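Side-chain contacts in PDZ domain protein (Parabacteroides distasonis, PDB 4L8N), which is of unknown function but joins N- and C-terminal PDZ domains to a DUF4136 domain and can bind magnesium ions: residues A[414-417]-A[421-424]; A[28-33]-A[289-294]; A[148-153]-A[163-168]; A[215-218]-A[223-226]. All blocks are in the same frame, centred on the assembly; numbering follows the deposited sequence.

Overall arrangement
The four contacts are spread through the chain and none touches another. Contact 2 joins strand 29-34 of the N-terminal PDZ region to residues 289-294, across more than 250 residues, and contacts 3 and 4 are nested inside the long loop it closes. Contacts 2 and 3 are the closest pair, with nearest atoms about 8 Å and centres about 24 Å apart. Contact 4, in a hairpin that meets the second subunit, has its centre about 45 Å from that of contact 3. Contact 1 follows later in the chain, its centre about 65 Å from that of contact 4. All four lie away from the magnesium-binding residues Glu239 and Asp270.

Contact 1 (A[414-417]-A[421-424]); sequences LYYF and INPS
Tyr415 meets Ile421 with its main chain and the root of its side chain: its O lies 3.6 Å from Ile421 CB, and its CB touches Ile421 CG1 at 4.1 Å. Its ring leads away from the 421-424 segment, and its hydroxyl is hydrogen-bonded to Ala111 and Thr122. Tyr416 carries most of the contact. Asn422 CB sits over the centre of the Tyr416 ring in a CH-pi contact, 3.8 Å from the centroid, and the Asn422 amide continues across the same face, stacked with its plane 20° from that of the ring. Ile421 CG2 approaches obliquely, 4.0 Å from Tyr416 CD1. Asn422 ND2 donates to Tyr416 O (3.2 Å) in the carbonyl plane, on a lone pair. With CG anti to the backbone N (chi1 -178°), Asn422 can lie against the ring and still reach that carbonyl. ND2 also donates to Asn426 O, while Asn422 OD1 accepts from Ser424 OG at 2.8 Å. Bonds at both ends of the amide fix its rotation, so this buried polar group is satisfied while it packs flat on an aromatic face and ties together two parts of the loop between helix 395-402 and strand 429-435.

Contact 2 (A[28-33]-A[289-294]); sequences KPVIKS and YPYTKY
Val30 presses one methyl onto the ring of Tyr291: CG1 stands over the centre of a face, 3.9 Å from the centroid and 12° off the ring normal, a CH-pi contact. The ring atom nearest Val30 CG1 is Tyr291 CD2, at 3.8 Å. The methyl gets there because CG1 is anti to the backbone N of Val30 (chi1 168°), while Tyr291 puts its own CG in the equivalent place, so that the ring is carried out to meet the strand. Beside this apolar core, two lysines cross at about a right angle. Lys293, extended beyond CG, brings its NZ to 3.6 Å from Lys32 CD. The Lys32 chain bends at chi3, and its own NZ ends 4.1 Å from Lys293 NZ. No hydrogen bond links the two segments directly.

Farther out, Asp17 on the adjoining strand 8-18 holds the polar ends of Tyr291 and Lys293: its carboxylate forms a salt bridge with Lys293 and is hydrogen-bonded to the Tyr291 hydroxyl, while its backbone pairs with that of Val30. Its negative charge probably offsets the closeness of the two ammonium groups, and Lys293 NZ is further bound to Lys457 O. Within 289-294, a cis peptide bond precedes Pro290, just before Tyr291.

Strand 29-34 lies beside strand 8-18 in the antiparallel sheet of the N-terminal PDZ domain, where Lys32 and Ser33 opposite Thr15 make a classic beta bulge; the contact packs this strand against the segment between helix 274-285 and strand 298-309.

Contact 3 (A[148-153]-A[163-168]); sequences FAFSTI and VINECI
Phe150 and Asn165 both carry CG anti to the carbonyl carbon (chi1 -65° and -67°), and these torsions send ring and amide past each other in opposite directions as a stacked pair. Asn165 CB lies over the centre of the ring, 3.7 Å from the Phe150 centroid, in a CH-pi contact. The Asn165 amide extends from there toward the root of the phenylalanine, its plane 20° from the ring, with Asn165 ND2 3.6 Å from Phe150 CB. At the ring edge, Phe150 CE1 meets Ile168 CB at 4.0 Å, one helical turn along from Asn165. Ile153 adds its CD1, 4.0 Å from Asn165 ND2. A water bridges the segments, accepting from Asn165 ND2 and donating to Ser151 O, each at 2.7 Å, and so helps to hold the amide flat over the ring. With an alanine in place of Phe150, the Asn165 side chain would probably lose its aromatic support and a gap would be likely to open beside Ile168. The contact seats helix 158-175 on strand 147-150 within a beta-alpha-beta unit completed by strand 178-179; Ile188 of strand 186-196 also touches Phe150, and helix 274-285 packs against Val163, Ile164 and Cys167.

Contact 4 (A[215-218]-A[223-226]); sequences RYNF and MEKF
Arg215 CB rests against the Phe226 ring, 3.8 Å from CE1 and from CD1 of that residue, and Arg215 CG lies 4.0 Å from Phe226 CD1. Beyond CG the chain bends at chi2 (-135°) and leaves the hairpin, carrying the guanidinium to the second subunit. There NH2 forms a salt bridge with Glu266 of that subunit, and NH1 is hydrogen-bonded to its His281. In the backbone, Arg215 and Glu224 are an antiparallel hydrogen-bonded pair: Arg215 N donates to Glu224 O at 3.0 Å, and Glu224 N to Arg215 O at 2.8 Å. Tyr216 and Met223, the next pair and non-hydrogen-bonded, project from the other face of the sheet. Met223, a selenomethionine, folds back through bends at chi2 and chi3 to place SE 3.9 Å from Tyr216 CB and at the edge of the ring, a Met-aromatic contact 5.4 Å from the Tyr216 centroid. On the Arg215 face, Glu224 extends beside Asn217, its CD 3.8 Å from Asn217 CB, and its carboxylate makes a weak hydrogen bond to His220 in the turn. Were Glu224 an alanine, His220 would probably lose this partner and Asn217 the packing against its CB. Strands 211-217 and 222-226 form a strongly twisted two-stranded hairpin, which packs on Val452 of strand 438-456 and Val280 of helix 274-285, both of the second subunit.

Contact 1 (A[414-417]-A[421-424])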
loop_
_atom_site.group_PDB
_atom_site.type_symbol
_atom_site.label_atom_id
_atom_site.label_comp_id
_atom_site.label_asym_id
_atom_site.label_seq_id
_atom_site.Cartn_x
_atom_site.Cartn_y
_atom_site.Cartn_z
ATOM N N LEU A 414 -26.105 23.239 -29.744
ATOM C CA LEU A 414 -25.585 23.081 -28.394
ATOM C C LEU A 414 -24.074 23.174 -28.380
ATOM O O LEU A 414 -23.507 23.557 -27.348
ATOM C CB LEU A 414 -26.031 21.732 -27.803
ATOM C CG LEU A 414 -27.535 21.612 -27.492
ATOM C CD1 LEU A 414 -27.942 20.169 -27.400
ATOM C CD2 LEU A 414 -27.928 22.396 -26.243
ATOM N N TYR A 415 -23.414 22.863 -29.535
ATOM C CA TYR A 415 -21.955 22.905 -29.642
ATOM C C TYR A 415 -21.486 23.881 -30.736
ATOM O O TYR A 415 -20.384 23.741 -31.249
ATOM C CB TYR A 415 -21.399 21.481 -29.860
ATOM C CG TYR A 415 -21.588 20.582 -28.654
ATOM C CD1 TYR A 415 -20.926 20.841 -27.455
ATOM C CD2 TYR A 415 -22.506 19.529 -28.677
ATOM C CE1 TYR A 415 -21.115 20.032 -26.332
ATOM C CE2 TYR A 415 -22.713 18.722 -27.555
ATOM C CZ TYR A 415 -21.994 18.963 -26.394
ATOM O OH TYR A 415 -22.141 18.164 -25.288
ATOM N N TYR A 416 -22.274 24.934 -31.009
ATOM C CA TYR A 416 -21.955 25.925 -32.039
ATOM C C TYR A 416 -20.763 26.829 -31.714
ATOM O O TYR A 416 -20.316 27.567 -32.600
ATOM C CB TYR A 416 -23.174 26.771 -32.379
ATOM C CG TYR A 416 -23.749 26.362 -33.705
ATOM C CD1 TYR A 416 -23.837 25.014 -34.063
ATOM C CD2 TYR A 416 -24.115 27.314 -34.650
ATOM C CE1 TYR A 416 -24.305 24.625 -35.316
ATOM C CE2 TYR A 416 -24.547 26.938 -35.926
ATOM C CZ TYR A 416 -24.679 25.591 -36.239
ATOM O OH TYR A 416 -25.165 25.209 -37.463
ATOM N N PHE A 417 -20.223 26.740 -30.496
ATOM C CA PHE A 417 -19.068 27.513 -30.076
ATOM C C PHE A 417 -17.754 26.800 -30.537
ATOM O O PHE A 417 -16.666 27.387 -30.452
ATOM C CB PHE A 417 -19.101 27.715 -28.532
ATOM C CG PHE A 417 -19.093 26.418 -27.746
ATOM C CD1 PHE A 417 -17.902 25.737 -27.503
ATOM C CD2 PHE A 417 -20.282 25.849 -27.300
ATOM C CE1 PHE A 417 -17.906 24.498 -26.859
ATOM C CE2 PHE A 417 -20.280 24.620 -26.631
ATOM C CZ PHE A 417 -19.098 23.954 -26.415
ATOM N N ILE A 421 -17.752 22.029 -35.388
ATOM C CA ILE A 421 -19.204 21.964 -35.591
ATOM C C ILE A 421 -19.625 23.208 -36.402
ATOM O O ILE A 421 -20.263 23.063 -37.436
ATOM C CB ILE A 421 -20.051 21.809 -34.269
ATOM C CG1 ILE A 421 -19.642 20.589 -33.424
ATOM C CG2 ILE A 421 -21.549 21.812 -34.553
ATOM C CD1 ILE A 421 -19.859 19.184 -34.030
ATOM N N ASN A 422 -19.266 24.414 -35.913
ATOM C CA ASN A 422 -19.599 25.689 -36.533
ATOM C C ASN A 422 -18.325 26.462 -36.914
ATOM O O ASN A 422 -17.779 27.217 -36.086
ATOM C CB ASN A 422 -20.497 26.525 -35.624
ATOM C CG ASN A 422 -20.927 27.845 -36.219
ATOM O OD1 ASN A 422 -21.084 27.987 -37.437
ATOM N ND2 ASN A 422 -21.116 28.850 -35.370
ATOM N N PRO A 423 -17.863 26.306 -38.182
ATOM C CA PRO A 423 -16.637 27.012 -38.610
ATOM C C PRO A 423 -16.825 28.536 -38.652
ATOM O O PRO A 423 -15.953 29.236 -38.138
ATOM C CB PRO A 423 -16.326 26.411 -39.978
ATOM C CG PRO A 423 -17.608 25.857 -40.455
ATOM C CD PRO A 423 -18.421 25.473 -39.268
ATOM N N SER A 424 -17.995 29.045 -39.125
ATOM C CA SER A 424 -18.314 30.485 -39.156
ATOM C C SER A 424 -18.057 31.145 -37.780
ATOM O O SER A 424 -18.243 30.502 -36.740
ATOM C CB SER A 424 -19.755 30.715 -39.613
ATOM O OG SER A 424 -20.711 30.509 -38.586
#

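Contact 2 (A[28-33]-A[289-294])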
loop_
_atom_site.group_PDB
_atom_site.type_symbol
_atom_site.label_atom_id
_atom_site.label_comp_id
_atom_site.label_asym_id
_atom_site.label_seq_id
_atom_site.Cartn_x
_atom_site.Cartn_y
_atom_site.Cartn_z
ATOM N N LYS A 28 -25.671 11.783 10.089
ATOM C CA LYS A 28 -26.301 13.022 9.613
ATOM C C LYS A 28 -26.048 13.144 8.123
ATOM O O LYS A 28 -25.056 12.572 7.669
ATOM C CB LYS A 28 -25.721 14.248 10.351
ATOM C CG LYS A 28 -25.979 14.277 11.848
ATOM C CD LYS A 28 -25.260 15.439 12.479
ATOM C CE LYS A 28 -25.419 15.474 13.973
ATOM N NZ LYS A 28 -24.457 16.425 14.588
ATOM N N PRO A 29 -26.864 13.872 7.322
ATOM C CA PRO A 29 -26.517 14.024 5.898
ATOM C C PRO A 29 -25.288 14.928 5.710
ATOM O O PRO A 29 -25.194 15.981 6.342
ATOM C CB PRO A 29 -27.779 14.646 5.273
ATOM C CG PRO A 29 -28.809 14.685 6.353
ATOM C CD PRO A 29 -28.086 14.633 7.656
ATOM N N VAL A 30 -24.327 14.489 4.881
ATOM C CA VAL A 30 -23.099 15.213 4.536
ATOM C C VAL A 30 -23.124 15.393 3.028
ATOM O O VAL A 30 -23.205 14.401 2.298
ATOM C CB VAL A 30 -21.772 14.527 5.028
ATOM C CG1 VAL A 30 -20.532 15.159 4.383
ATOM C CG2 VAL A 30 -21.657 14.560 6.549
ATOM N N ILE A 31 -23.039 16.649 2.568
ATOM C CA ILE A 31 -23.074 17.016 1.157
ATOM C C ILE A 31 -21.790 16.585 0.463
ATOM O O ILE A 31 -20.714 16.990 0.884
ATOM C CB ILE A 31 -23.308 18.545 1.003
ATOM C CG1 ILE A 31 -24.394 19.100 1.946
ATOM C CG2 ILE A 31 -23.442 18.975 -0.443
ATOM C CD1 ILE A 31 -25.744 18.824 1.671
ATOM N N LYS A 32 -21.923 15.831 -0.648
ATOM C CA LYS A 32 -20.821 15.311 -1.455
ATOM C C LYS A 32 -20.519 16.182 -2.683
ATOM O O LYS A 32 -19.353 16.288 -3.105
ATOM C CB LYS A 32 -21.158 13.899 -1.948
ATOM C CG LYS A 32 -21.119 12.811 -0.890
ATOM C CD LYS A 32 -21.120 11.430 -1.542
ATOM C CE LYS A 32 -22.408 11.075 -2.257
ATOM N NZ LYS A 32 -22.208 9.919 -3.165
ATOM N N SER A 33 -21.572 16.696 -3.331
ATOM C CA SER A 33 -21.413 17.511 -4.528
ATOM C C SER A 33 -22.585 18.434 -4.695
ATOM O O SER A 33 -23.696 18.091 -4.316
ATOM C CB SER A 33 -21.255 16.640 -5.775
ATOM O OG SER A 33 -22.530 16.205 -6.218
ATOM N N TYR A 289 -10.513 15.680 3.893
ATOM C CA TYR A 289 -10.486 16.416 5.157
ATOM C C TYR A 289 -11.626 17.447 5.143
ATOM O O TYR A 289 -11.626 18.311 4.259
ATOM C CB TYR A 289 -9.127 17.083 5.479
ATOM C CG TYR A 289 -9.118 17.560 6.917
ATOM C CD1 TYR A 289 -8.934 16.659 7.968
ATOM C CD2 TYR A 289 -9.484 18.873 7.243
ATOM C CE1 TYR A 289 -9.035 17.067 9.302
ATOM C CE2 TYR A 289 -9.595 19.287 8.578
ATOM C CZ TYR A 289 -9.360 18.381 9.602
ATOM O OH TYR A 289 -9.456 18.765 10.925
ATOM N N PRO A 290 -12.635 17.394 6.052
ATOM C CA PRO A 290 -12.804 16.506 7.214
ATOM C C PRO A 290 -13.591 15.212 6.967
ATOM O O PRO A 290 -13.729 14.407 7.889
ATOM C CB PRO A 290 -13.578 17.402 8.180
ATOM C CG PRO A 290 -14.434 18.240 7.297
ATOM C CD PRO A 290 -13.711 18.405 6.005
ATOM N N TYR A 291 -14.115 15.006 5.747
ATOM C CA TYR A 291 -14.935 13.839 5.479
ATOM C C TYR A 291 -14.141 12.741 4.763
ATOM O O TYR A 291 -13.946 12.796 3.554
ATOM C CB TYR A 291 -16.184 14.252 4.694
ATOM C CG TYR A 291 -17.181 13.135 4.474
ATOM C CD1 TYR A 291 -17.661 12.380 5.540
ATOM C CD2 TYR A 291 -17.684 12.865 3.202
ATOM C CE1 TYR A 291 -18.585 11.357 5.342
ATOM C CE2 TYR A 291 -18.614 11.849 2.992
ATOM C CZ TYR A 291 -19.065 11.097 4.065
ATOM O OH TYR A 291 -19.999 10.110 3.851
ATOM N N THR A 292 -13.690 11.744 5.549
ATOM C CA THR A 292 -12.938 10.572 5.123
ATOM C C THR A 292 -13.865 9.356 5.042
ATOM O O THR A 292 -14.429 8.943 6.060
ATOM C CB THR A 292 -11.759 10.316 6.102
ATOM O OG1 THR A 292 -10.878 11.439 6.129
ATOM C CG2 THR A 292 -10.953 9.079 5.751
ATOM N N LYS A 293 -14.019 8.776 3.833
ATOM C CA LYS A 293 -14.792 7.549 3.690
ATOM C C LYS A 293 -13.940 6.408 3.055
ATOM O O LYS A 293 -14.288 5.246 3.239
ATOM C CB LYS A 293 -16.153 7.739 2.999
ATOM C CG LYS A 293 -16.205 8.357 1.617
ATOM C CD LYS A 293 -17.626 8.171 1.049
ATOM C CE LYS A 293 -17.888 9.005 -0.185
ATOM N NZ LYS A 293 -19.051 8.492 -0.963
ATOM N N TYR A 294 -12.793 6.718 2.424
ATOM C CA TYR A 294 -11.871 5.721 1.836
ATOM C C TYR A 294 -10.520 5.739 2.524
ATOM O O TYR A 294 -9.813 6.740 2.465
ATOM C CB TYR A 294 -11.676 5.942 0.328
ATOM C CG TYR A 294 -12.970 5.772 -0.426
ATOM C CD1 TYR A 294 -13.491 4.507 -0.675
ATOM C CD2 TYR A 294 -13.733 6.875 -0.796
ATOM C CE1 TYR A 294 -14.722 4.343 -1.300
ATOM C CE2 TYR A 294 -14.961 6.721 -1.433
ATOM C CZ TYR A 294 -15.447 5.452 -1.689
ATOM O OH TYR A 294 -16.655 5.277 -2.316
#

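Contact 3 (A[148-153]-A[163-168])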
loop_
_atom_site.group_PDB
_atom_site.type_symbol
_atom_site.label_atom_id
_atom_site.label_comp_id
_atom_site.label_asym_id
_atom_site.label_seq_id
_atom_site.Cartn_x
_atom_site.Cartn_y
_atom_site.Cartn_z
ATOM N N PHE A 148 -4.940 26.721 12.171
ATOM C CA PHE A 148 -3.760 25.933 11.896
ATOM C C PHE A 148 -2.525 26.798 11.700
ATOM O O PHE A 148 -2.601 28.011 11.551
ATOM C CB PHE A 148 -3.996 25.050 10.656
ATOM C CG PHE A 148 -4.115 25.799 9.348
ATOM C CD1 PHE A 148 -5.297 26.454 9.004
ATOM C CD2 PHE A 148 -3.064 25.811 8.438
ATOM C CE1 PHE A 148 -5.397 27.168 7.818
ATOM C CE2 PHE A 148 -3.169 26.515 7.247
ATOM C CZ PHE A 148 -4.338 27.175 6.936
ATOM N N ALA A 149 -1.378 26.140 11.723
ATOM C CA ALA A 149 -0.059 26.690 11.465
ATOM C C ALA A 149 0.810 25.546 10.978
ATOM O O ALA A 149 0.475 24.383 11.211
ATOM C CB ALA A 149 0.520 27.344 12.710
ATOM N N PHE A 150 1.877 25.861 10.258
ATOM C CA PHE A 150 2.765 24.825 9.756
ATOM C C PHE A 150 3.883 24.585 10.726
ATOM O O PHE A 150 4.280 25.503 11.440
ATOM C CB PHE A 150 3.306 25.200 8.373
ATOM C CG PHE A 150 2.177 25.241 7.374
ATOM C CD1 PHE A 150 1.707 24.070 6.783
ATOM C CD2 PHE A 150 1.524 26.433 7.089
ATOM C CE1 PHE A 150 0.633 24.100 5.892
ATOM C CE2 PHE A 150 0.428 26.458 6.223
ATOM C CZ PHE A 150 -0.001 25.292 5.617
ATOM N N SER A 151 4.378 23.340 10.784
ATOM C CA SER A 151 5.501 23.023 11.651
ATOM C C SER A 151 6.793 23.591 11.011
ATOM O O SER A 151 6.811 23.877 9.801
ATOM C CB SER A 151 5.580 21.522 11.941
ATOM O OG SER A 151 5.926 20.697 10.842
ATOM N N THR A 152 7.821 23.858 11.853
ATOM C CA THR A 152 9.142 24.418 11.502
ATOM C C THR A 152 9.686 23.844 10.178
ATOM O O THR A 152 9.712 22.621 9.969
ATOM C CB THR A 152 10.142 24.158 12.648
ATOM O OG1 THR A 152 9.488 24.336 13.913
ATOM C CG2 THR A 152 11.392 25.031 12.552
ATOM N N ILE A 153 10.122 24.744 9.299
ATOM C CA ILE A 153 10.625 24.367 7.987
ATOM C C ILE A 153 12.081 23.844 8.090
ATOM O O ILE A 153 12.913 24.457 8.769
ATOM C CB ILE A 153 10.446 25.573 7.000
ATOM C CG1 ILE A 153 9.010 25.554 6.409
ATOM C CG2 ILE A 153 11.512 25.601 5.869
ATOM C CD1 ILE A 153 8.504 26.858 5.776
ATOM N N VAL A 163 6.459 25.510 -1.041
ATOM C CA VAL A 163 5.496 25.210 -2.117
ATOM C C VAL A 163 4.392 24.322 -1.556
ATOM O O VAL A 163 3.218 24.671 -1.684
ATOM C CB VAL A 163 6.171 24.588 -3.371
ATOM C CG1 VAL A 163 5.131 24.114 -4.394
ATOM C CG2 VAL A 163 7.139 25.578 -4.008
ATOM N N ILE A 164 4.778 23.208 -0.906
ATOM C CA ILE A 164 3.880 22.248 -0.257
ATOM C C ILE A 164 2.911 22.985 0.701
ATOM O O ILE A 164 1.702 22.903 0.520
ATOM C CB ILE A 164 4.687 21.130 0.488
ATOM C CG1 ILE A 164 5.557 20.294 -0.480
ATOM C CG2 ILE A 164 3.743 20.222 1.292
ATOM C CD1 ILE A 164 6.556 19.311 0.225
ATOM N N ASN A 165 3.442 23.731 1.674
ATOM C CA ASN A 165 2.654 24.454 2.673
ATOM C C ASN A 165 1.715 25.515 2.055
ATOM O O ASN A 165 0.616 25.717 2.563
ATOM C CB ASN A 165 3.571 25.078 3.720
ATOM C CG ASN A 165 4.303 24.084 4.598
ATOM O OD1 ASN A 165 3.993 22.884 4.655
ATOM N ND2 ASN A 165 5.240 24.584 5.380
ATOM N N GLU A 166 2.121 26.153 0.956
ATOM C CA GLU A 166 1.285 27.123 0.245
ATOM C C GLU A 166 0.068 26.416 -0.377
ATOM O O GLU A 166 -1.021 26.987 -0.360
ATOM C CB GLU A 166 2.089 27.853 -0.835
ATOM C CG GLU A 166 2.718 29.150 -0.359
ATOM C CD GLU A 166 3.621 29.856 -1.359
ATOM O OE1 GLU A 166 3.307 29.850 -2.574
ATOM O OE2 GLU A 166 4.637 30.439 -0.916
ATOM N N CYS A 167 0.252 25.167 -0.894
ATOM C CA CYS A 167 -0.821 24.347 -1.470
ATOM C C CYS A 167 -1.809 23.938 -0.382
ATOM O O CYS A 167 -3.027 24.066 -0.583
ATOM C CB CYS A 167 -0.260 23.116 -2.182
ATOM S SG CYS A 167 0.754 23.482 -3.637
ATOM N N ILE A 168 -1.288 23.431 0.761
ATOM C CA ILE A 168 -2.112 23.008 1.892
ATOM C C ILE A 168 -2.841 24.216 2.466
ATOM O O ILE A 168 -4.044 24.111 2.745
ATOM C CB ILE A 168 -1.312 22.253 2.983
ATOM C CG1 ILE A 168 -0.525 21.083 2.374
ATOM C CG2 ILE A 168 -2.252 21.754 4.123
ATOM C CD1 ILE A 168 0.631 20.696 3.185
HETATM O O HOH W 1 6.327 22.997 7.330
#

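Contact 4 (A[215-218]-A[223-226])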
loop_
_atom_site.group_PDB
_atom_site.type_symbol
_atom_site.label_atom_id
_atom_site.label_comp_id
_atom_site.label_asym_id
_atom_site.label_seq_id
_atom_site.Cartn_x
_atom_site.Cartn_y
_atom_site.Cartn_z
ATOM N N ARG A 215 5.573 -17.631 3.162
ATOM C CA ARG A 215 5.838 -16.931 4.415
ATOM C C ARG A 215 6.270 -17.944 5.445
ATOM O O ARG A 215 5.969 -19.134 5.298
ATOM C CB ARG A 215 4.625 -16.124 4.908
ATOM C CG ARG A 215 4.082 -15.185 3.867
ATOM C CD ARG A 215 3.766 -13.827 4.384
ATOM N NE ARG A 215 3.443 -12.989 3.239
ATOM C CZ ARG A 215 2.368 -12.236 3.160
ATOM N NH1 ARG A 215 1.527 -12.164 4.177
ATOM N NH2 ARG A 215 2.125 -11.534 2.065
ATOM N N TYR A 216 6.953 -17.483 6.499
ATOM C CA TYR A 216 7.375 -18.397 7.533
ATOM C C TYR A 216 6.295 -18.455 8.620
ATOM O O TYR A 216 5.760 -17.426 9.045
ATOM C CB TYR A 216 8.738 -18.009 8.091
ATOM C CG TYR A 216 9.313 -19.076 8.988
ATOM C CD1 TYR A 216 9.936 -20.192 8.459
ATOM C CD2 TYR A 216 9.251 -18.958 10.376
ATOM C CE1 TYR A 216 10.471 -21.180 9.281
ATOM C CE2 TYR A 216 9.762 -19.953 11.210
ATOM C CZ TYR A 216 10.393 -21.051 10.657
ATOM O OH TYR A 216 10.967 -22.010 11.462
ATOM N N ASN A 217 5.963 -19.668 9.036
ATOM C CA ASN A 217 4.937 -19.898 10.029
ATOM C C ASN A 217 5.609 -20.468 11.287
ATOM O O ASN A 217 5.966 -21.656 11.313
ATOM C CB ASN A 217 3.867 -20.842 9.434
ATOM C CG ASN A 217 2.686 -21.171 10.313
ATOM O OD1 ASN A 217 1.851 -21.994 9.946
ATOM N ND2 ASN A 217 2.575 -20.563 11.486
ATOM N N PHE A 218 5.787 -19.603 12.325
ATOM C CA PHE A 218 6.468 -19.954 13.586
ATOM C C PHE A 218 5.752 -21.081 14.322
ATOM O O PHE A 218 6.432 -21.956 14.877
ATOM C CB PHE A 218 6.651 -18.736 14.502
ATOM C CG PHE A 218 7.807 -17.804 14.169
ATOM C CD1 PHE A 218 9.107 -18.090 14.600
ATOM C CD2 PHE A 218 7.593 -16.621 13.463
ATOM C CE1 PHE A 218 10.169 -17.207 14.320
ATOM C CE2 PHE A 218 8.659 -15.742 13.181
ATOM C CZ PHE A 218 9.940 -16.037 13.619
HETATM N N MSE A 223 8.361 -22.788 6.240
HETATM C CA MSE A 223 7.836 -21.907 5.182
HETATM C C MSE A 223 6.550 -22.543 4.656
HETATM O O MSE A 223 6.459 -23.772 4.601
HETATM C CB MSE A 223 8.841 -21.736 4.011
HETATM C CG MSE A 223 10.078 -20.924 4.341
HETATM SE SE MSE A 223 9.723 -19.074 4.498
HETATM C CE MSE A 223 9.474 -18.576 2.788
ATOM N N GLU A 224 5.565 -21.737 4.280
ATOM C CA GLU A 224 4.299 -22.265 3.772
ATOM C C GLU A 224 3.791 -21.416 2.647
ATOM O O GLU A 224 4.117 -20.228 2.577
ATOM C CB GLU A 224 3.232 -22.306 4.888
ATOM C CG GLU A 224 3.412 -23.405 5.919
ATOM C CD GLU A 224 2.435 -23.408 7.084
ATOM O OE1 GLU A 224 1.478 -22.600 7.068
ATOM O OE2 GLU A 224 2.610 -24.252 7.995
ATOM N N LYS A 225 2.982 -22.027 1.764
ATOM C CA LYS A 225 2.286 -21.322 0.699
ATOM C C LYS A 225 1.078 -20.673 1.346
ATOM O O LYS A 225 0.469 -21.251 2.257
ATOM C CB LYS A 225 1.884 -22.279 -0.449
ATOM C CG LYS A 225 1.424 -21.570 -1.721
ATOM C CD LYS A 225 0.779 -22.525 -2.721
ATOM C CE LYS A 225 -0.175 -21.827 -3.669
ATOM N NZ LYS A 225 0.534 -21.114 -4.765
ATOM N N PHE A 226 0.780 -19.448 0.945
ATOM C CA PHE A 226 -0.364 -18.734 1.486
ATOM C C PHE A 226 -1.239 -18.291 0.336
ATOM O O PHE A 226 -0.699 -17.967 -0.726
ATOM C CB PHE A 226 0.071 -17.550 2.390
ATOM C CG PHE A 226 0.478 -18.006 3.777
ATOM C CD1 PHE A 226 1.772 -18.444 4.032
ATOM C CD2 PHE A 226 -0.447 -18.042 4.814
ATOM C CE1 PHE A 226 2.133 -18.906 5.297
ATOM C CE2 PHE A 226 -0.083 -18.511 6.081
ATOM C CZ PHE A 226 1.200 -18.949 6.308
#